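Local coordinates for alpha-L-arabinosidase (Xanthomonas axonopodis pv. citri, PDB 6D25), which probably hydrolyses alpha-L-arabinofuranosyl side chains of arabinoxylan as a family GH51 glycoside hydrolase, coping with internal di-substituted xylose units, at residues 43-48 with 404-409; 317-322 with 365-370; 355-360 with 430-435. All coordinates share one frame; numbering follows the deposited sequence.

From the N terminus the chain soon enters 43-48, whose partner comes more than 350 residues later: interaction 1 closes that long loop at 404-409, where the chain returns to the beta domain. Within this loop lies all of interaction 2, a much shorter closure in which 317-322 meets 365-370 as neighbouring strands of the parallel barrel sheet. Helix 346-361 connects these two strands and carries 355-360, whose partner 430-435 follows later; interaction 3 therefore crosses both others along the chain. Gln47 reaches Ala369, Tyr404 reaches Ser432, and Phe359 packs on Ala369, so barrel, outer helix and beta domain are tied together side by side.

Interaction 1 of 3, residues 43-48 with 404-409; sequences QVSRQL and YQDATH
Arg46 and Asp406 meet with guanidinium and carboxylate planes almost perpendicular, 87° apart, where the 43-48 segment, on its way from the beta domain to the barrel, pairs with a type II beta turn, Tyr404 to Ala407, leading into strand 407-421. The arginine CG sits between its backbone N and carbonyl carbon (chi1 68°), and the chain then runs extended over the aspartate, bringing NH1 to OD2 at 2.9 Å. This salt bridge uses the syn lone pair of OD2 and lies near the guanidinium plane. The other oxygen, OD1, is met from above the carboxylate plane by Arg46 N at 2.9 Å, so one residue grips both carboxylate oxygens and fixes the rotation of the group. Gln43 lies alongside Asp406, pointing the same way, its amide plane 25° from the carboxylate. One residue earlier in the turn, Gln405 CB rests against Arg46 CB at 3.6 Å.

On the sheet face opposite Gln43, Val44 CG2 packs obliquely on His409 CB at 3.9 Å, while CG1 faces Tyr404. Val434 and Ser360 also touch this valine. Its N gives a 2.7 Å hydrogen bond to Ala407 O; the return bond from Asp406 N to Val44 O is weak. Ser45 OG accepts from Gln47 N in an ST turn, and a water joins that hydroxyl to Asp406, donating to OD1 at 2.7 Å.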
# COMPACT_ATOMS: atom_id res chain seq x y z
N GLN A 43 16.90 17.17 31.50
CA GLN A 43 18.09 16.53 30.97
C GLN A 43 18.28 16.92 29.51
O GLN A 43 17.34 16.85 28.70
CB GLN A 43 18.04 15.00 31.11
CG GLN A 43 19.23 14.31 30.45
CD GLN A 43 19.12 12.80 30.43
OE1 GLN A 43 19.70 12.13 31.26
NE2 GLN A 43 18.33 12.25 29.51
N VAL A 44 19.51 17.31 29.19
CA VAL A 44 19.91 17.56 27.81
C VAL A 44 20.41 16.21 27.26
O VAL A 44 21.51 15.75 27.62
CB VAL A 44 21.00 18.64 27.75
CG1 VAL A 44 21.49 18.88 26.33
CG2 VAL A 44 20.54 19.95 28.39
N SER A 45 19.57 15.55 26.47
CA SER A 45 19.87 14.19 26.04
C SER A 45 21.16 14.17 25.22
O SER A 45 21.34 14.95 24.30
CB SER A 45 18.74 13.55 25.25
OG SER A 45 19.13 12.26 24.81
N ARG A 46 21.98 13.16 25.51
CA ARG A 46 23.14 12.94 24.65
C ARG A 46 22.71 12.70 23.20
O ARG A 46 23.52 12.94 22.31
CB ARG A 46 24.00 11.78 25.14
CG ARG A 46 23.38 10.39 25.04
CD ARG A 46 24.37 9.37 25.61
NE ARG A 46 23.89 8.00 25.37
CZ ARG A 46 23.00 7.35 26.08
NH1 ARG A 46 22.48 7.91 27.19
NH2 ARG A 46 22.71 6.11 25.70
N GLN A 47 21.49 12.24 22.95
CA GLN A 47 21.07 11.90 21.59
C GLN A 47 20.87 13.17 20.75
O GLN A 47 20.66 13.07 19.54
CB GLN A 47 19.78 11.08 21.60
CG GLN A 47 19.79 9.85 22.48
CD GLN A 47 20.91 8.88 22.19
OE1 GLN A 47 21.43 8.84 21.09
NE2 GLN A 47 21.24 8.07 23.18
N LEU A 48 20.96 14.36 21.36
CA LEU A 48 20.97 15.60 20.59
C LEU A 48 22.23 15.69 19.70
O LEU A 48 22.27 16.52 18.78
CB LEU A 48 20.92 16.78 21.57
CG LEU A 48 19.58 16.97 22.30
CD1 LEU A 48 19.66 18.17 23.22
CD2 LEU A 48 18.43 17.11 21.32
N TYR A 404 27.74 18.56 27.44
CA TYR A 404 26.29 18.66 27.36
C TYR A 404 25.62 17.28 27.30
O TYR A 404 24.42 17.19 27.54
CB TYR A 404 25.86 19.49 26.16
CG TYR A 404 25.94 20.99 26.33
CD1 TYR A 404 27.05 21.60 26.88
CD2 TYR A 404 24.89 21.80 25.94
CE1 TYR A 404 27.10 22.98 27.07
CE2 TYR A 404 24.92 23.18 26.10
CZ TYR A 404 26.04 23.77 26.68
OH TYR A 404 26.08 25.13 26.83
N GLN A 405 26.35 16.20 26.98
CA GLN A 405 25.74 14.89 26.80
C GLN A 405 25.16 14.39 28.13
O GLN A 405 25.90 14.15 29.08
CB GLN A 405 26.77 13.87 26.27
CG GLN A 405 27.18 14.20 24.84
CD GLN A 405 27.93 13.08 24.18
OE1 GLN A 405 27.84 11.93 24.62
NE2 GLN A 405 28.61 13.39 23.08
N ASP A 406 23.82 14.30 28.20
CA ASP A 406 23.10 13.86 29.39
C ASP A 406 23.33 14.81 30.57
O ASP A 406 23.24 14.41 31.72
CB ASP A 406 23.40 12.39 29.71
CG ASP A 406 22.77 11.41 28.72
OD1 ASP A 406 21.76 11.80 28.02
OD2 ASP A 406 23.28 10.26 28.64
N ALA A 407 23.60 16.06 30.27
CA ALA A 407 23.77 17.09 31.30
C ALA A 407 22.39 17.58 31.72
O ALA A 407 21.35 17.13 31.20
CB ALA A 407 24.61 18.24 30.76
N THR A 408 22.40 18.51 32.67
CA THR A 408 21.21 19.17 33.16
C THR A 408 21.20 20.61 32.62
O THR A 408 22.16 21.36 32.83
CB THR A 408 21.19 19.16 34.70
OG1 THR A 408 21.19 17.81 35.16
CG2 THR A 408 20.01 19.89 35.30
N HIS A 409 20.12 20.98 31.97
CA HIS A 409 19.94 22.35 31.47
C HIS A 409 19.96 23.36 32.63
O HIS A 409 19.28 23.15 33.66
CB HIS A 409 18.63 22.46 30.69
CG HIS A 409 18.19 23.86 30.43
ND1 HIS A 409 18.79 24.64 29.48
CD2 HIS A 409 17.21 24.61 31.01
CE1 HIS A 409 18.19 25.82 29.48
NE2 HIS A 409 17.22 25.84 30.41
O HOH W 1 19.65 10.51 26.93

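Interaction 2 of 3, residues 317-322 with 365-370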
# COMPACT_ATOMS: atom_id res chain seq x y z
N LYS A 317 5.26 12.61 25.99
CA LYS A 317 5.76 11.27 25.81
C LYS A 317 6.46 11.12 24.46
O LYS A 317 7.41 10.33 24.35
CB LYS A 317 4.63 10.24 25.93
CG LYS A 317 3.86 10.30 27.23
CD LYS A 317 3.64 8.98 27.97
CE LYS A 317 3.20 9.25 29.39
NZ LYS A 317 1.80 9.76 29.42
N VAL A 318 6.00 11.82 23.44
CA VAL A 318 6.59 11.72 22.11
C VAL A 318 7.73 12.74 22.00
O VAL A 318 7.50 13.96 22.11
CB VAL A 318 5.55 11.97 21.01
CG1 VAL A 318 6.16 11.89 19.62
CG2 VAL A 318 4.34 11.03 21.15
N ALA A 319 8.93 12.26 21.75
CA ALA A 319 10.07 13.15 21.50
C ALA A 319 9.90 13.85 20.15
O ALA A 319 9.47 13.24 19.16
CB ALA A 319 11.36 12.36 21.49
N LEU A 320 10.34 15.10 20.09
CA LEU A 320 10.60 15.73 18.82
C LEU A 320 12.05 15.42 18.46
O LEU A 320 12.97 15.60 19.27
CB LEU A 320 10.33 17.24 18.92
CG LEU A 320 10.47 18.05 17.64
CD1 LEU A 320 9.59 17.52 16.51
CD2 LEU A 320 10.08 19.47 17.96
N VAL A 321 12.22 14.86 17.27
CA VAL A 321 13.47 14.28 16.83
C VAL A 321 13.93 15.12 15.62
O VAL A 321 13.30 15.08 14.57
CB VAL A 321 13.28 12.81 16.45
CG1 VAL A 321 14.52 12.21 15.85
CG2 VAL A 321 12.81 11.99 17.66
N VAL A 322 14.99 15.91 15.77
CA VAL A 322 15.39 16.76 14.67
C VAL A 322 16.37 15.94 13.84
O VAL A 322 17.58 16.12 14.00
CB VAL A 322 16.02 18.07 15.15
CG1 VAL A 322 16.39 19.01 13.98
CG2 VAL A 322 15.09 18.79 16.09
N ARG A 365 11.28 18.45 25.28
CA ARG A 365 10.57 17.88 24.12
C ARG A 365 11.57 17.37 23.08
O ARG A 365 11.37 16.30 22.51
CB ARG A 365 9.65 18.93 23.52
CG ARG A 365 8.95 18.49 22.23
CD ARG A 365 7.91 17.38 22.38
NE ARG A 365 6.67 17.87 22.95
CZ ARG A 365 5.58 17.12 23.11
NH1 ARG A 365 5.62 15.84 22.73
NH2 ARG A 365 4.46 17.65 23.62
N VAL A 366 12.60 18.16 22.78
CA VAL A 366 13.58 17.78 21.78
C VAL A 366 14.63 16.89 22.45
O VAL A 366 15.47 17.39 23.24
CB VAL A 366 14.23 19.00 21.12
CG1 VAL A 366 15.22 18.56 20.04
CG2 VAL A 366 13.19 19.93 20.51
N ARG A 367 14.57 15.60 22.14
CA ARG A 367 15.39 14.64 22.88
C ARG A 367 16.29 13.83 21.93
O ARG A 367 17.05 12.97 22.41
CB ARG A 367 14.49 13.71 23.69
CG ARG A 367 13.63 14.45 24.71
CD ARG A 367 12.97 13.62 25.77
NE ARG A 367 12.00 12.69 25.31
CZ ARG A 367 10.67 12.84 25.38
NH1 ARG A 367 9.94 11.79 25.05
NH2 ARG A 367 10.11 13.97 25.76
N MET A 368 16.25 14.11 20.64
CA MET A 368 17.16 13.52 19.66
C MET A 368 17.36 14.53 18.52
O MET A 368 16.44 15.26 18.16
CB MET A 368 16.60 12.23 19.05
CG MET A 368 16.26 11.15 20.07
SD MET A 368 15.58 9.65 19.26
CE MET A 368 17.07 9.11 18.40
N ALA A 369 18.55 14.53 17.95
CA ALA A 369 18.86 15.29 16.74
C ALA A 369 20.01 14.61 16.02
O ALA A 369 20.81 13.91 16.63
CB ALA A 369 19.19 16.74 17.05
N ASN A 370 20.03 14.76 14.71
CA ASN A 370 21.06 14.16 13.87
C ASN A 370 21.47 15.16 12.79
O ASN A 370 20.65 15.57 11.93
CB ASN A 370 20.62 12.85 13.21
CG ASN A 370 20.15 11.80 14.19
OD1 ASN A 370 19.03 11.90 14.69
ND2 ASN A 370 20.98 10.80 14.47
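Backbone hydrogen bonds join Leu320 to Arg365 and Arg367, and Val322 to Met368 and Asn370, making 319-322 and 366-370 the seventh and eighth parallel strands of the GH51 (beta/alpha)8 barrel. Leu320 N donates to Arg365 O at 2.9 Å and Val322 N to Met368 O at 2.9 Å; between them a beta bulge shifts the register by one residue.

Apolar contacts follow the two faces. Val322 CG2 and Leu320 CD2 each lie 4.0 Å from a methyl of Val366, CG1 and CG2 respectively, with Ala369 beside Val322 CB. On the face of Val321, Met368 runs alongside that valine, and Tyr151 of strand 149-154 touches both.

Two arginines reach back to the carbonyls of 317-318, just before strand 319-325. Bends at chi2 and chi3 (68° and 76°) fold Arg365 round so that NH1 meets Val318 O at 2.7 Å, in both the guanidinium and carbonyl planes; Asp313 (to NH1) and Asp310 (to NH2) form salt bridges with the same guanidinium. Arg367 lays one guanidinium face over Ala319 CA; its NH2 hydrogen-bonds to Lys316 O and Glu364 O, and NH1 only weakly to Lys317 O. Carbonyls and carboxylates thus hold two arginines beside mostly apolar strands, and the two aspartates probably offset the charge of buried Arg365.

Interaction 3 of 3, residues 355-360 with 430-435; sequences NFDIFS and HGSAVK
Asp357 sets its CG anti to the carbonyl carbon (chi1 -68°), which carries the carboxylate from the helix to strand 430-435, while His430 swings its ring anti to the backbone N to meet it. The two side chains slide past one another in opposite directions and end nearly coplanar, carboxylate and ring planes 10° apart. His430 ND1 then donates to Asp357 OD2 at 2.9 Å along an almost straight bond, using the anti lone pair of the oxygen and lying within the ring plane. The edge of the ring also passes close to the aspartate stem, CE1 coming to 3.4 Å from Asp357 CB. Ile358 CG1 touches the same CE1 at 4.1 Å, the two side chains crossing at about a right angle.

The second carboxylate oxygen faces further along the strand. Ser432 OG donates to Asp357 OD1 at 2.7 Å, arriving from above the carboxylate plane, and Tyr401 OH bonds to the same oxygen. Tyr404 OH meets the serine hydroxyl in turn, so this buried carboxylate is held through both oxygens and would be kept from turning. Its proximity to His430 would favour a protonated imidazole.

Here helix 346-361, the barrel helix between the last two parallel strands, lies at 53° to a strand of the C-terminal beta domain, so the Asp357 carboxylate bridges barrel helix and beta domain. Gly431 CA lies 3.4 Å from Asp357 OD2.

One turn on, Ser360 OG donates back to Asp357 O within the helix and packs 3.6 Å from Ser432 CB. A water donates to Ser360 OG and to Ala433 O, the latter at 2.8 Å, bridging helix and strand.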
# COMPACT_ATOMS: atom_id res chain seq x y z
N ASN A 355 22.71 25.82 17.09
CA ASN A 355 21.73 24.76 17.12
C ASN A 355 21.78 23.99 18.44
O ASN A 355 20.72 23.72 19.04
CB ASN A 355 21.84 23.85 15.90
CG ASN A 355 21.12 24.44 14.71
OD1 ASN A 355 19.91 24.22 14.54
ND2 ASN A 355 21.85 25.18 13.87
N PHE A 356 22.97 23.65 18.91
CA PHE A 356 23.09 23.01 20.24
C PHE A 356 22.49 23.88 21.36
O PHE A 356 21.79 23.36 22.23
CB PHE A 356 24.53 22.67 20.56
CG PHE A 356 25.17 21.67 19.63
CD1 PHE A 356 24.43 20.65 19.04
CD2 PHE A 356 26.54 21.68 19.43
CE1 PHE A 356 25.04 19.67 18.27
CE2 PHE A 356 27.14 20.69 18.66
CZ PHE A 356 26.38 19.72 18.06
N ASP A 357 22.74 25.18 21.30
CA ASP A 357 22.15 26.10 22.28
C ASP A 357 20.63 25.96 22.23
O ASP A 357 19.97 25.78 23.26
CB ASP A 357 22.57 27.55 22.02
CG ASP A 357 24.04 27.90 22.24
OD1 ASP A 357 24.79 27.06 22.87
OD2 ASP A 357 24.46 29.03 21.77
N ILE A 358 20.08 26.00 21.00
CA ILE A 358 18.63 25.99 20.83
C ILE A 358 18.03 24.65 21.31
O ILE A 358 17.04 24.60 22.04
CB ILE A 358 18.27 26.32 19.38
CG1 ILE A 358 18.52 27.80 19.06
CG2 ILE A 358 16.83 25.90 19.04
CD1 ILE A 358 18.56 28.07 17.56
N PHE A 359 18.64 23.54 20.90
CA PHE A 359 18.11 22.23 21.30
C PHE A 359 18.10 22.13 22.83
O PHE A 359 17.10 21.61 23.42
CB PHE A 359 18.96 21.08 20.76
CG PHE A 359 19.09 20.97 19.27
CD1 PHE A 359 18.12 21.43 18.42
CD2 PHE A 359 20.17 20.29 18.72
CE1 PHE A 359 18.26 21.32 17.04
CE2 PHE A 359 20.30 20.15 17.35
CZ PHE A 359 19.36 20.68 16.52
N SER A 360 19.17 22.60 23.47
CA SER A 360 19.29 22.46 24.91
C SER A 360 18.24 23.32 25.64
O SER A 360 17.86 23.00 26.79
CB SER A 360 20.70 22.77 25.36
OG SER A 360 20.95 24.17 25.44
N HIS A 430 24.95 34.73 21.63
CA HIS A 430 24.02 33.67 21.92
C HIS A 430 24.75 32.65 22.81
O HIS A 430 25.97 32.52 22.72
CB HIS A 430 23.60 33.01 20.60
CG HIS A 430 22.35 32.21 20.66
ND1 HIS A 430 22.35 30.87 21.06
CD2 HIS A 430 21.09 32.51 20.30
CE1 HIS A 430 21.12 30.40 20.95
NE2 HIS A 430 20.32 31.38 20.50
N GLY A 431 24.02 31.94 23.67
CA GLY A 431 24.72 31.00 24.55
C GLY A 431 23.77 30.02 25.22
O GLY A 431 22.57 30.07 24.98
N SER A 432 24.34 29.13 26.03
CA SER A 432 23.57 28.19 26.80
C SER A 432 24.47 27.70 27.94
O SER A 432 25.67 27.99 27.95
CB SER A 432 23.09 27.03 25.93
OG SER A 432 24.20 26.30 25.42
N ALA A 433 23.90 26.96 28.89
CA ALA A 433 24.69 26.45 30.01
C ALA A 433 24.10 25.12 30.48
O ALA A 433 22.89 24.88 30.33
CB ALA A 433 24.74 27.48 31.10
N VAL A 434 24.96 24.30 31.09
CA VAL A 434 24.53 23.05 31.71
C VAL A 434 25.33 22.81 33.00
O VAL A 434 26.41 23.39 33.23
CB VAL A 434 24.73 21.86 30.77
CG1 VAL A 434 23.89 22.01 29.49
CG2 VAL A 434 26.21 21.62 30.46
N LYS A 435 24.79 21.93 33.82
CA LYS A 435 25.56 21.21 34.82
C LYS A 435 25.81 19.79 34.30
O LYS A 435 24.88 19.04 34.06
CB LYS A 435 24.86 21.15 36.16
CG LYS A 435 25.70 20.46 37.24
CD LYS A 435 25.23 20.71 38.64
CE LYS A 435 26.14 20.00 39.61
NZ LYS A 435 25.74 20.24 41.00
O HOH W 2 21.19 24.22 28.26